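Local coordinates for acyl-coenzyme A oxidase acox-1.2 (Caenorhabditis elegans, PDB 5K3J), which catalyses the FAD-dependent desaturation of the short side chains of ascaroside-CoA pheromone precursors, the first step of their peroxisomal beta-oxidation, at residues A[78-83]-A[98-103]; A[43-48]-A[93-98]. All coordinates share one frame; numbering follows the deposited sequence.

Contact 1 of 2, residues A[78-83]-A[98-103]; sequences SILTKY and HLHREV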
loop_
_atom_site.group_PDB
_atom_site.type_symbol
_atom_site.label_atom_id
_atom_site.label_comp_id
_atom_site.label_asym_id
_atom_site.label_seq_id
_atom_site.Cartn_x
_atom_site.Cartn_y
_atom_site.Cartn_z
ATOM N N SER A 78 -26.328 13.803 8.704
ATOM C CA SER A 78 -27.664 14.335 8.926
ATOM C C SER A 78 -27.611 15.476 9.927
ATOM O O SER A 78 -28.364 16.441 9.822
ATOM C CB SER A 78 -28.615 13.241 9.417
ATOM O OG SER A 78 -28.319 12.861 10.750
ATOM N N ILE A 79 -26.719 15.358 10.904
ATOM C CA ILE A 79 -26.508 16.427 11.873
ATOM C C ILE A 79 -25.816 17.608 11.198
ATOM O O ILE A 79 -26.238 18.758 11.347
ATOM C CB ILE A 79 -25.659 15.961 13.069
ATOM C CG1 ILE A 79 -26.316 14.770 13.763
ATOM C CG2 ILE A 79 -25.466 17.101 14.053
ATOM C CD1 ILE A 79 -25.471 14.167 14.853
ATOM N N LEU A 80 -24.756 17.309 10.452
ATOM C CA LEU A 80 -23.979 18.323 9.750
ATOM C C LEU A 80 -24.836 19.122 8.776
ATOM O O LEU A 80 -24.645 20.327 8.612
ATOM C CB LEU A 80 -22.817 17.667 9.006
ATOM C CG LEU A 80 -21.815 18.582 8.311
ATOM C CD1 LEU A 80 -21.115 19.453 9.344
ATOM C CD2 LEU A 80 -20.810 17.770 7.505
ATOM N N THR A 81 -25.778 18.442 8.127
ATOM C CA THR A 81 -26.663 19.085 7.163
ATOM C C THR A 81 -27.529 20.143 7.847
ATOM O O THR A 81 -27.801 21.199 7.275
ATOM C CB THR A 81 -27.553 18.051 6.451
ATOM O OG1 THR A 81 -26.722 17.137 5.722
ATOM C CG2 THR A 81 -28.514 18.728 5.484
ATOM N N LYS A 82 -27.941 19.864 9.080
ATOM C CA LYS A 82 -28.705 20.831 9.861
ATOM C C LYS A 82 -27.864 22.068 10.165
ATOM O O LYS A 82 -28.310 23.198 9.970
ATOM C CB LYS A 82 -29.204 20.200 11.161
ATOM C CG LYS A 82 -29.295 21.173 12.325
ATOM C CD LYS A 82 -29.636 20.478 13.627
ATOM C CE LYS A 82 -29.191 21.321 14.809
ATOM N NZ LYS A 82 -29.492 22.768 14.613
ATOM N N TYR A 83 -26.641 21.846 10.637
ATOM C CA TYR A 83 -25.743 22.942 10.986
ATOM C C TYR A 83 -25.063 23.556 9.761
ATOM O O TYR A 83 -24.237 24.458 9.902
ATOM C CB TYR A 83 -24.671 22.467 11.971
ATOM C CG TYR A 83 -25.160 22.229 13.386
ATOM C CD1 TYR A 83 -25.477 23.294 14.222
ATOM C CD2 TYR A 83 -25.280 20.942 13.896
ATOM C CE1 TYR A 83 -25.916 23.085 15.518
ATOM C CE2 TYR A 83 -25.717 20.721 15.193
ATOM C CZ TYR A 83 -26.033 21.796 15.998
ATOM O OH TYR A 83 -26.468 21.583 17.285
ATOM N N HIS A 98 -13.862 21.529 3.262
ATOM C CA HIS A 98 -13.177 21.621 4.546
ATOM C C HIS A 98 -14.067 21.089 5.660
ATOM O O HIS A 98 -13.618 20.336 6.522
ATOM C CB HIS A 98 -12.767 23.057 4.865
ATOM C CG HIS A 98 -12.263 23.236 6.263
ATOM N ND1 HIS A 98 -10.969 22.939 6.635
ATOM C CD2 HIS A 98 -12.888 23.658 7.388
ATOM C CE1 HIS A 98 -10.815 23.183 7.923
ATOM N NE2 HIS A 98 -11.964 23.621 8.405
ATOM N N LEU A 99 -15.336 21.484 5.629
ATOM C CA LEU A 99 -16.282 21.089 6.663
ATOM C C LEU A 99 -16.492 19.575 6.702
ATOM O O LEU A 99 -16.554 18.978 7.775
ATOM C CB LEU A 99 -17.619 21.800 6.454
ATOM C CG LEU A 99 -18.673 21.512 7.517
ATOM C CD1 LEU A 99 -18.168 21.960 8.869
ATOM C CD2 LEU A 99 -19.988 22.197 7.182
ATOM N N HIS A 100 -16.587 18.954 5.530
ATOM C CA HIS A 100 -16.851 17.524 5.456
ATOM C C HIS A 100 -15.585 16.701 5.685
ATOM O O HIS A 100 -15.630 15.668 6.352
ATOM C CB HIS A 100 -17.486 17.171 4.110
ATOM C CG HIS A 100 -18.912 17.610 3.988
ATOM N ND1 HIS A 100 -19.270 18.895 3.636
ATOM C CD2 HIS A 100 -20.072 16.941 4.187
ATOM C CE1 HIS A 100 -20.587 18.995 3.618
ATOM N NE2 HIS A 100 -21.098 17.821 3.947
ATOM N N ARG A 101 -14.457 17.160 5.144
ATOM C CA ARG A 101 -13.188 16.468 5.362
ATOM C C ARG A 101 -12.834 16.449 6.843
ATOM O O ARG A 101 -12.177 15.524 7.317
ATOM C CB ARG A 101 -12.048 17.119 4.576
ATOM C CG ARG A 101 -11.986 16.766 3.094
ATOM C CD ARG A 101 -10.839 17.515 2.424
ATOM N NE ARG A 101 -10.771 17.299 0.982
ATOM C CZ ARG A 101 -10.275 18.189 0.130
ATOM N NH1 ARG A 101 -9.826 19.352 0.584
ATOM N NH2 ARG A 101 -10.239 17.929 -1.171
ATOM N N GLU A 102 -13.266 17.476 7.569
ATOM C CA GLU A 102 -12.987 17.553 8.994
ATOM C C GLU A 102 -14.034 16.835 9.827
ATOM O O GLU A 102 -13.707 15.915 10.572
ATOM C CB GLU A 102 -12.882 19.006 9.457
ATOM C CG GLU A 102 -12.762 19.130 10.970
ATOM C CD GLU A 102 -12.384 20.529 11.418
ATOM O OE1 GLU A 102 -13.199 21.180 12.107
ATOM O OE2 GLU A 102 -11.267 20.981 11.087
ATOM N N VAL A 103 -15.287 17.260 9.711
ATOM C CA VAL A 103 -16.361 16.683 10.517
ATOM C C VAL A 103 -16.620 15.222 10.149
ATOM O O VAL A 103 -16.511 14.333 10.994
ATOM C CB VAL A 103 -17.673 17.469 10.370
ATOM C CG1 VAL A 103 -18.778 16.808 11.174
ATOM C CG2 VAL A 103 -17.475 18.900 10.817
#
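Leu80 reaches from helix 66-82 to helix 93-103, where Leu99, Val103 and His100 meet its two methyl groups. CG anti to the backbone N (chi1 -175°) directs the branch at helix 93-103, and its methyls divide the work. Leu80 CD1 lies between residues one turn apart: it touches Leu99 CD2 at 3.7 Å, and Val103 CG2 at 4.0 Å. The Val103 methyl CG1 is just as near, 4.0 Å from Leu80 CD1, so the fork of the valine faces this methyl with both prongs. The two leucines run alongside one another, pointing opposite ways, with Leu80 CD1 against CG and both methyls of Leu99. The second methyl, Leu80 CD2, sits over one face of the His100 ring as a CH-pi contact, 3.7 Å from the ring centroid and 24° off the ring normal, displaced toward the rim where His100 CD2 is 3.5 Å from Leu80 CD2. The imidazole is also held through its ND1, hydrogen-bonded to the carbonyl of Ser96 one turn earlier. An alanine in place of Leu80 would lose both methyls, and would probably leave the imidazole face of His100 and the Leu99–Val103 ridge without their apolar partner. Ile45 and Val49 of helix 36-49 pack on Leu99 as well. The short helical segments run roughly antiparallel (144°) with axes 11.7 Å apart, a spacing filled by Leu80 from one side and by Leu99, His100 and Val103 from the other. The contact joins two helices of the helical N-terminal domain of the acyl-CoA oxidase and dehydrogenase fold, with the His100 side chain about 8 Å from the bound ascaroside-CoA.

Contact 2 of 2, residues A[43-48]-A[93-98]; sequences REITDA and EEESLH
Ile45 of helix 36-49 lies against the edge of the His98 ring, and its side chain can be followed outward from the backbone. Ile45 CB stands 4.0 Å from His98 CD2. At the branch, CG2 comes up to the rim of the imidazole in the plane of the ring, with Ile45 CG2 3.9 Å from His98 CD2. The other arm leaves through CG1, anti to the carbonyl carbon (chi1 -66°), and ends in CD1, which spans two residues of helix 93-103: Ile45 CD1 is 4.1 Å from His98 CD2, and Ile45 CD1 is 4.2 Å from Glu95 CG. Only the aliphatic part of Glu95 is used here. The segments cross at -41° with axes 10.7 Å apart, joining helix 36-49 to the start of helix 93-103 within the all-helical N-terminal domain of the acyl-CoA oxidase and dehydrogenase fold. His98, its CG anti to the backbone N (chi1 171°), extends toward helix 36-49 and brings its nitrogen-bearing edge to Thr46, whose side chain meets it at about a right angle; Thr46 OG1 lies 3.0 Å from His98 NE2, near the ring plane. The strongest polar partner of that hydroxyl is the carbonyl O of Arg42, one turn earlier on the same helix. Beyond CG, the extended chain of Glu95 carries its carboxylate past Ile45 to Arg41, with which it forms a salt bridge, while its other oxygen accepts a hydrogen bond from the backbone N of Asp89.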
loop_
_atom_site.group_PDB
_atom_site.type_symbol
_atom_site.label_atom_id
_atom_site.label_comp_id
_atom_site.label_asym_id
_atom_site.label_seq_id
_atom_site.Cartn_x
_atom_site.Cartn_y
_atom_site.Cartn_z
ATOM N N ARG A 43 -10.062 27.938 9.851
ATOM C CA ARG A 43 -9.878 27.976 11.292
ATOM C C ARG A 43 -11.180 28.430 11.939
ATOM O O ARG A 43 -11.562 27.947 13.004
ATOM C CB ARG A 43 -8.723 28.907 11.675
ATOM C CG ARG A 43 -7.495 28.803 10.769
ATOM C CD ARG A 43 -6.390 29.762 11.215
ATOM N NE ARG A 43 -5.556 30.210 10.101
ATOM C CZ ARG A 43 -5.603 31.434 9.582
ATOM N NH1 ARG A 43 -6.443 32.337 10.077
ATOM N NH2 ARG A 43 -4.807 31.761 8.571
ATOM N N GLU A 44 -11.866 29.352 11.269
ATOM C CA GLU A 44 -13.138 29.881 11.745
ATOM C C GLU A 44 -14.192 28.778 11.820
ATOM O O GLU A 44 -14.933 28.687 12.797
ATOM C CB GLU A 44 -13.610 31.014 10.833
ATOM C CG GLU A 44 -14.661 31.913 11.446
ATOM C CD GLU A 44 -14.909 33.151 10.615
ATOM O OE1 GLU A 44 -14.002 33.556 9.853
ATOM O OE2 GLU A 44 -16.017 33.715 10.721
ATOM N N ILE A 45 -14.243 27.939 10.790
ATOM C CA ILE A 45 -15.179 26.822 10.745
ATOM C C ILE A 45 -14.809 25.765 11.777
ATOM O O ILE A 45 -15.662 25.279 12.520
ATOM C CB ILE A 45 -15.212 26.183 9.350
ATOM C CG1 ILE A 45 -15.798 27.162 8.333
ATOM C CG2 ILE A 45 -16.036 24.916 9.359
ATOM C CD1 ILE A 45 -15.389 26.873 6.894
ATOM N N THR A 46 -13.526 25.418 11.818
ATOM C CA THR A 46 -13.016 24.447 12.778
ATOM C C THR A 46 -13.343 24.873 14.208
ATOM O O THR A 46 -13.725 24.048 15.044
ATOM C CB THR A 46 -11.492 24.265 12.640
ATOM O OG1 THR A 46 -11.181 23.774 11.330
ATOM C CG2 THR A 46 -10.978 23.272 13.668
ATOM N N ASP A 47 -13.195 26.167 14.473
ATOM C CA ASP A 47 -13.499 26.731 15.780
ATOM C C ASP A 47 -14.979 26.584 16.104
ATOM O O ASP A 47 -15.348 26.160 17.197
ATOM C CB ASP A 47 -13.099 28.205 15.832
ATOM C CG ASP A 47 -13.339 28.824 17.194
ATOM O OD1 ASP A 47 -13.380 28.070 18.191
ATOM O OD2 ASP A 47 -13.480 30.062 17.269
ATOM N N ALA A 48 -15.814 26.948 15.137
ATOM C CA ALA A 48 -17.259 26.896 15.296
ATOM C C ALA A 48 -17.742 25.456 15.399
ATOM O O ALA A 48 -18.729 25.172 16.077
ATOM C CB ALA A 48 -17.949 27.600 14.142
ATOM N N GLU A 93 -17.799 25.516 -2.596
ATOM C CA GLU A 93 -17.256 24.161 -2.589
ATOM C C GLU A 93 -15.980 24.052 -1.762
ATOM O O GLU A 93 -15.724 23.012 -1.157
ATOM C CB GLU A 93 -16.989 23.662 -4.008
ATOM C CG GLU A 93 -16.677 22.170 -4.027
ATOM C CD GLU A 93 -16.398 21.626 -5.407
ATOM O OE1 GLU A 93 -16.385 22.417 -6.372
ATOM O OE2 GLU A 93 -16.187 20.399 -5.522
ATOM N N GLU A 94 -15.184 25.117 -1.731
ATOM C CA GLU A 94 -13.977 25.121 -0.911
ATOM C C GLU A 94 -14.314 24.938 0.563
ATOM O O GLU A 94 -13.692 24.133 1.254
ATOM C CB GLU A 94 -13.182 26.414 -1.110
ATOM C CG GLU A 94 -12.253 26.398 -2.306
ATOM C CD GLU A 94 -11.187 27.468 -2.215
ATOM O OE1 GLU A 94 -11.419 28.481 -1.518
ATOM O OE2 GLU A 94 -10.116 27.291 -2.831
ATOM N N GLU A 95 -15.312 25.676 1.038
ATOM C CA GLU A 95 -15.704 25.602 2.441
ATOM C C GLU A 95 -16.378 24.276 2.776
ATOM O O GLU A 95 -16.146 23.713 3.845
ATOM C CB GLU A 95 -16.635 26.758 2.805
ATOM C CG GLU A 95 -15.930 28.104 2.920
ATOM C CD GLU A 95 -16.820 29.174 3.530
ATOM O OE1 GLU A 95 -17.986 28.864 3.848
ATOM O OE2 GLU A 95 -16.358 30.323 3.694
ATOM N N SER A 96 -17.206 23.777 1.863
ATOM C CA SER A 96 -17.950 22.544 2.109
ATOM C C SER A 96 -17.007 21.351 2.205
ATOM O O SER A 96 -17.228 20.433 2.999
ATOM C CB SER A 96 -18.988 22.307 1.013
ATOM O OG SER A 96 -19.972 21.389 1.444
ATOM N N LEU A 97 -15.954 21.376 1.392
ATOM C CA LEU A 97 -14.935 20.338 1.429
ATOM C C LEU A 97 -14.171 20.343 2.745
ATOM O O LEU A 97 -13.865 19.284 3.286
ATOM C CB LEU A 97 -13.962 20.494 0.261
ATOM C CG LEU A 97 -14.475 20.039 -1.107
ATOM C CD1 LEU A 97 -13.334 19.974 -2.118
ATOM C CD2 LEU A 97 -15.210 18.700 -1.017
ATOM N N HIS A 98 -13.862 21.529 3.262
ATOM C CA HIS A 98 -13.177 21.621 4.546
ATOM C C HIS A 98 -14.067 21.089 5.660
ATOM O O HIS A 98 -13.618 20.336 6.522
ATOM C CB HIS A 98 -12.767 23.057 4.865
ATOM C CG HIS A 98 -12.263 23.236 6.263
ATOM N ND1 HIS A 98 -10.969 22.939 6.635
ATOM C CD2 HIS A 98 -12.888 23.658 7.388
ATOM C CE1 HIS A 98 -10.815 23.183 7.923
ATOM N NE2 HIS A 98 -11.964 23.621 8.405
#

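Overall arrangement
Contact 1 and contact 2 lie with their centres 9 Å apart in the helical N-terminal domain. Helix 93-103 is used by both contacts, its later residues touching both neighbouring helices, and His98 is common to the two ranges. Along the chain the segments alternate, 43-48, 78-83, 93-98, 98-103: helix 93-103, later in the chain, packs on the earlier helices 36-49 and 66-82. The contacts also touch directly, Leu99 CD1 packing on Ile45 CG2 at 3.7 Å and Glu102 OE2 lying 2.8 Å from Thr46 OG1, a probable hydrogen bond. Arg101 of the shared helix touches Glu299, important for substrate specificity, placing this packing near the ascaroside-CoA site.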